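Local coordinates for conserved hypothetical protein TM0937 (Thermotoga maritima, PDB 2ESH), which is of unknown function but, as a member of the PadR-like family with a winged-helix fold, probably acts as a DNA-binding transcriptional regulator, at residues 26-31 with 75-80; 21-26 with 80-85. One frame throughout, in Å; residues are numbered along the deposited sequence. Where two conformers were deposited one is given.

Overall arrangement
Strand 77-82 of the wing hairpin is common to both contacts, which share Pro26 and Tyr80 and have centres about 12 Å apart. Interaction 1 joins its first half to the linker and the start of helix 29-37; interaction 2 joins its second half to the end of helix 8-24. The two helices follow each other in the chain, and the strand runs past the end of one, the linker and the start of the other. A salt bridge also links the contacts, Glu31 OE2 lying 2.9 Å from Lys25 NZ. A calcium ion lies about 7 Å from the Lys78 side chain and about 9 Å from that of Arg81.

Interaction 1: residues 26-31 with 75-80; sequences PSHGYE and PPRKIY
The Arg77 side chain passes aslant over one face of the His28 imidazole. CD of Arg77 sits over that face, 4.0 Å from the ring centroid and close to the ring normal, which makes a CH-pi contact; further along, the guanidinium turns a face toward NE2, its plane 28° from that of the ring. Glu31 CB covers the opposite face, so the imidazole is held between two aliphatic groups. It is put there by a chi1 of 57°, with CG between the backbone N and the carbonyl carbon. With an alanine here, the Arg77 arm would probably lose the surface it rests on and be set free to swing away from the linker.

Beside this pair, CG2 of Ile79 comes within 3.6 Å of Ser27 N, while its CD1 reaches the edge of the imidazole. The backbones join in a single antiparallel bridge between Ser27 and Tyr80, a hydrogen-bonded pair. Tyr80 N donates to Ser27 O (2.9 Å) almost straight, at 174°, though from above the carbonyl plane; Ser27 N reaches a lone pair of Tyr80 O in plane, at 3.2 Å. The edge of the Tyr80 ring also meets Ser27 O, CD2 being 3.4 Å away. This short pairing is the small strand-like contact that winged-helix domains commonly form between the first interhelical linker and the wing.

Beyond the bridge, a water accepts from Gly29 N (2.9 Å) and donates to Lys78 O (2.8 Å). The Ser27 side chain turns from the strand and its OG donates to Glu31 OE1 at 2.9 Å. The chemistry thus implies a linker fixed by its backbone, with the CH-pi contact and apolar side chains setting the helix start against the wing.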
# COMPACT_ATOMS: atom_id res chain seq x y z
N PRO A 26 0.52 6.63 12.02
CA PRO A 26 0.36 7.91 11.28
C PRO A 26 1.76 8.55 11.09
O PRO A 26 2.61 8.39 11.97
CB PRO A 26 -0.49 8.72 12.24
CG PRO A 26 -1.24 7.58 13.11
CD PRO A 26 -0.23 6.59 13.30
N SER A 27 2.02 9.19 9.93
CA SER A 27 3.35 9.68 9.63
C SER A 27 3.42 10.56 8.42
O SER A 27 2.41 10.79 7.75
CB SER A 27 4.36 8.52 9.49
OG SER A 27 5.73 9.00 9.53
N HIS A 28 4.61 11.07 8.15
CA HIS A 28 4.81 11.95 6.97
C HIS A 28 5.42 11.19 5.78
O HIS A 28 5.96 10.14 5.96
CB HIS A 28 5.63 13.17 7.35
CG HIS A 28 6.96 12.83 7.94
ND1 HIS A 28 7.14 12.60 9.28
CD2 HIS A 28 8.18 12.66 7.36
CE1 HIS A 28 8.42 12.33 9.51
NE2 HIS A 28 9.06 12.34 8.36
N GLY A 29 5.25 11.70 4.57
CA GLY A 29 5.96 11.31 3.39
C GLY A 29 7.36 10.74 3.56
O GLY A 29 7.58 9.60 3.17
N TYR A 30 8.28 11.49 4.18
CA TYR A 30 9.68 11.04 4.28
C TYR A 30 9.89 9.74 5.05
O TYR A 30 10.59 8.83 4.58
CB TYR A 30 10.62 12.16 4.81
CG TYR A 30 12.07 11.73 4.98
CD1 TYR A 30 12.97 11.66 3.87
CD2 TYR A 30 12.54 11.38 6.25
CE1 TYR A 30 14.36 11.27 4.04
CE2 TYR A 30 13.90 10.98 6.45
CZ TYR A 30 14.80 10.92 5.37
OH TYR A 30 16.11 10.53 5.64
N GLU A 31 9.30 9.65 6.24
CA GLU A 31 9.44 8.45 7.06
C GLU A 31 8.72 7.26 6.34
O GLU A 31 9.19 6.13 6.39
CB GLU A 31 8.87 8.69 8.43
CG GLU A 31 9.20 7.64 9.43
CD GLU A 31 8.23 6.38 9.39
OE1 GLU A 31 7.12 6.50 8.86
OE2 GLU A 31 8.58 5.30 9.93
N PRO A 75 11.93 21.29 9.49
CA PRO A 75 10.75 21.98 9.11
C PRO A 75 9.50 21.15 9.58
O PRO A 75 9.67 19.96 9.97
CB PRO A 75 10.84 22.02 7.58
CG PRO A 75 11.56 20.83 7.20
CD PRO A 75 12.50 20.52 8.37
N PRO A 76 8.28 21.79 9.56
CA PRO A 76 7.02 21.11 9.95
C PRO A 76 6.76 19.96 8.99
O PRO A 76 7.10 20.07 7.79
CB PRO A 76 5.94 22.21 9.76
CG PRO A 76 6.70 23.55 9.73
CD PRO A 76 8.05 23.19 9.13
N ARG A 77 6.15 18.89 9.49
CA ARG A 77 5.82 17.68 8.73
C ARG A 77 4.32 17.42 8.80
O ARG A 77 3.75 17.42 9.87
CB ARG A 77 6.52 16.47 9.38
CG ARG A 77 8.02 16.55 9.47
CD ARG A 77 8.56 16.44 8.07
NE ARG A 77 10.00 16.47 8.14
CZ ARG A 77 10.83 16.15 7.14
NH1 ARG A 77 10.38 15.75 5.94
NH2 ARG A 77 12.13 16.22 7.37
N LYS A 78 3.70 17.19 7.65
CA LYS A 78 2.28 16.91 7.50
C LYS A 78 2.02 15.45 7.81
O LYS A 78 2.50 14.57 7.09
CB LYS A 78 1.89 17.23 6.08
CG LYS A 78 0.38 17.29 5.90
CD LYS A 78 -0.02 17.90 4.61
CE LYS A 78 -1.46 18.33 4.63
NZ LYS A 78 -1.87 19.05 3.34
N ILE A 79 1.33 15.17 8.94
CA ILE A 79 1.01 13.77 9.41
C ILE A 79 -0.29 13.19 8.81
O ILE A 79 -1.39 13.76 8.91
CB ILE A 79 0.95 13.72 10.90
CG1 ILE A 79 2.26 14.30 11.52
CG2 ILE A 79 0.79 12.25 11.38
CD1 ILE A 79 3.59 13.64 11.05
N TYR A 80 -0.17 12.07 8.14
CA TYR A 80 -1.32 11.33 7.53
C TYR A 80 -1.84 10.32 8.51
O TYR A 80 -1.07 9.68 9.21
CB TYR A 80 -0.91 10.62 6.24
CG TYR A 80 -0.56 11.58 5.20
CD1 TYR A 80 -1.51 11.97 4.22
CD2 TYR A 80 0.72 12.19 5.19
CE1 TYR A 80 -1.23 12.95 3.27
CE2 TYR A 80 1.03 13.19 4.24
CZ TYR A 80 0.03 13.54 3.27
OH TYR A 80 0.29 14.50 2.30
O HOH W 1 4.21 14.37 4.94

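Interaction 2: residues 21-26 with 80-85; sequences LVAEKP and YRITPQ
Val22 rests its CG1 methyl against the backbone of the wing strand, where the first helix of this winged-helix domain meets the hairpin. With CG1 anti to the backbone N (chi1 176°), the methyl lies 3.5 Å from Tyr80 O and 3.9 Å from Ile82 N, so toward the strand it meets chiefly main chain. Elsewhere its neighbours are apolar: Leu32, Leu56 and Leu65, from two helices and the other strand, also touch Val22, placing it in the core shared by the helices and the sheet.

One helical position on, the packing is more open. Ala23 offers only its small CB, which lies 4.1 Å from Ile82 CG2 and equally far from Ile82 CD1, so the isoleucine reaches the helix with two of its methyls. The same side chain touches Lys87 and Leu90 of helix 84-116, and thereby joins the first helix to the long C-terminal one.

The solvent side is looser still. The exposed Arg81 was deposited in two conformers, and in the one described Pro26 CG lies over one face of the guanidinium, toward its rim, 3.8 Å from Arg81 NH1. A bend at chi3 (-39°) turns the group in that direction, but the second conformer makes this contact doubtful as a lasting feature.

Direct hydrogen bonds between the two segments are absent, and polar backbone atoms are linked through solvent instead: a water donates to Val22 O at 2.9 Å and accepts from Ile82 N at a short 2.6 Å.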
# COMPACT_ATOMS: atom_id res chain seq x y z
N LEU A 21 0.50 1.04 5.83
CA LEU A 21 1.63 1.51 6.61
C LEU A 21 1.15 2.74 7.40
O LEU A 21 1.41 2.89 8.60
CB LEU A 21 2.82 1.85 5.68
CG LEU A 21 3.76 0.72 5.19
CD1 LEU A 21 4.80 1.30 4.19
CD2 LEU A 21 4.40 -0.02 6.33
N VAL A 22 0.38 3.60 6.72
CA VAL A 22 -0.26 4.65 7.50
C VAL A 22 -1.22 4.21 8.65
O VAL A 22 -1.16 4.82 9.70
CB VAL A 22 -0.93 5.65 6.66
CG1 VAL A 22 -1.63 6.63 7.58
CG2 VAL A 22 0.10 6.36 5.68
N ALA A 23 -2.11 3.21 8.42
CA ALA A 23 -2.95 2.67 9.48
C ALA A 23 -2.13 2.22 10.67
O ALA A 23 -2.52 2.37 11.82
CB ALA A 23 -3.84 1.46 8.98
N GLU A 24 -1.00 1.59 10.38
CA GLU A 24 -0.15 1.06 11.42
C GLU A 24 0.51 2.18 12.27
O GLU A 24 0.61 2.07 13.49
CB GLU A 24 0.91 0.18 10.73
CG GLU A 24 0.37 -1.21 10.32
CD GLU A 24 1.44 -2.15 9.77
OE1 GLU A 24 2.40 -1.67 9.14
OE2 GLU A 24 1.31 -3.40 9.89
N LYS A 25 0.95 3.27 11.61
CA LYS A 25 1.51 4.39 12.35
C LYS A 25 1.36 5.67 11.54
O LYS A 25 2.04 5.82 10.53
CB LYS A 25 2.98 4.17 12.65
CG LYS A 25 3.66 5.28 13.48
CD LYS A 25 5.15 5.00 13.79
CE LYS A 25 6.05 5.39 12.54
NZ LYS A 25 7.53 4.92 12.56
N PRO A 26 0.52 6.63 12.02
CA PRO A 26 0.36 7.91 11.28
C PRO A 26 1.76 8.55 11.09
O PRO A 26 2.61 8.39 11.97
CB PRO A 26 -0.49 8.72 12.24
CG PRO A 26 -1.24 7.58 13.11
CD PRO A 26 -0.23 6.59 13.30
N TYR A 80 -0.17 12.07 8.14
CA TYR A 80 -1.32 11.33 7.53
C TYR A 80 -1.84 10.32 8.51
O TYR A 80 -1.07 9.68 9.21
CB TYR A 80 -0.91 10.62 6.24
CG TYR A 80 -0.56 11.58 5.20
CD1 TYR A 80 -1.51 11.97 4.22
CD2 TYR A 80 0.72 12.19 5.19
CE1 TYR A 80 -1.23 12.95 3.27
CE2 TYR A 80 1.03 13.19 4.24
CZ TYR A 80 0.03 13.54 3.27
OH TYR A 80 0.29 14.50 2.30
N ARG A 81 -3.16 10.16 8.53
CA ARG A 81 -3.84 9.28 9.51
C ARG A 81 -5.03 8.60 8.80
O ARG A 81 -5.75 9.25 8.00
CB ARG A 81 -4.27 10.14 10.74
CG ARG A 81 -5.23 9.54 11.75
CD ARG A 81 -5.32 10.43 13.05
NE ARG A 81 -4.01 10.99 13.46
CZ ARG A 81 -3.27 10.58 14.51
NH1 ARG A 81 -3.69 9.55 15.30
NH2 ARG A 81 -2.09 11.19 14.78
N ILE A 82 -5.22 7.32 9.03
CA ILE A 82 -6.39 6.64 8.36
C ILE A 82 -7.76 7.14 8.92
O ILE A 82 -7.89 7.36 10.13
CB ILE A 82 -6.29 5.04 8.34
CG1 ILE A 82 -7.21 4.47 7.21
CG2 ILE A 82 -6.53 4.46 9.75
CD1 ILE A 82 -6.94 3.06 6.80
N THR A 83 -8.75 7.34 8.03
CA THR A 83 -10.08 7.62 8.40
C THR A 83 -10.93 6.29 8.40
O THR A 83 -10.50 5.32 7.85
CB THR A 83 -10.70 8.53 7.38
OG1 THR A 83 -10.89 7.75 6.20
CG2 THR A 83 -9.78 9.91 7.11
N PRO A 84 -12.19 6.28 9.04
CA PRO A 84 -13.07 5.08 9.03
C PRO A 84 -13.44 4.66 7.58
O PRO A 84 -13.66 3.49 7.29
CB PRO A 84 -14.37 5.53 9.79
CG PRO A 84 -13.97 6.83 10.60
CD PRO A 84 -12.78 7.45 9.77
N GLN A 85 -13.54 5.61 6.69
CA GLN A 85 -13.66 5.22 5.26
C GLN A 85 -12.46 4.41 4.66
O GLN A 85 -12.66 3.53 3.81
CB GLN A 85 -14.01 6.40 4.36
CG GLN A 85 -15.42 7.10 4.74
CD GLN A 85 -16.68 6.13 4.63
OE1 GLN A 85 -17.14 5.87 3.51
NE2 GLN A 85 -17.22 5.62 5.79
O HOH W 2 -3.59 6.06 10.59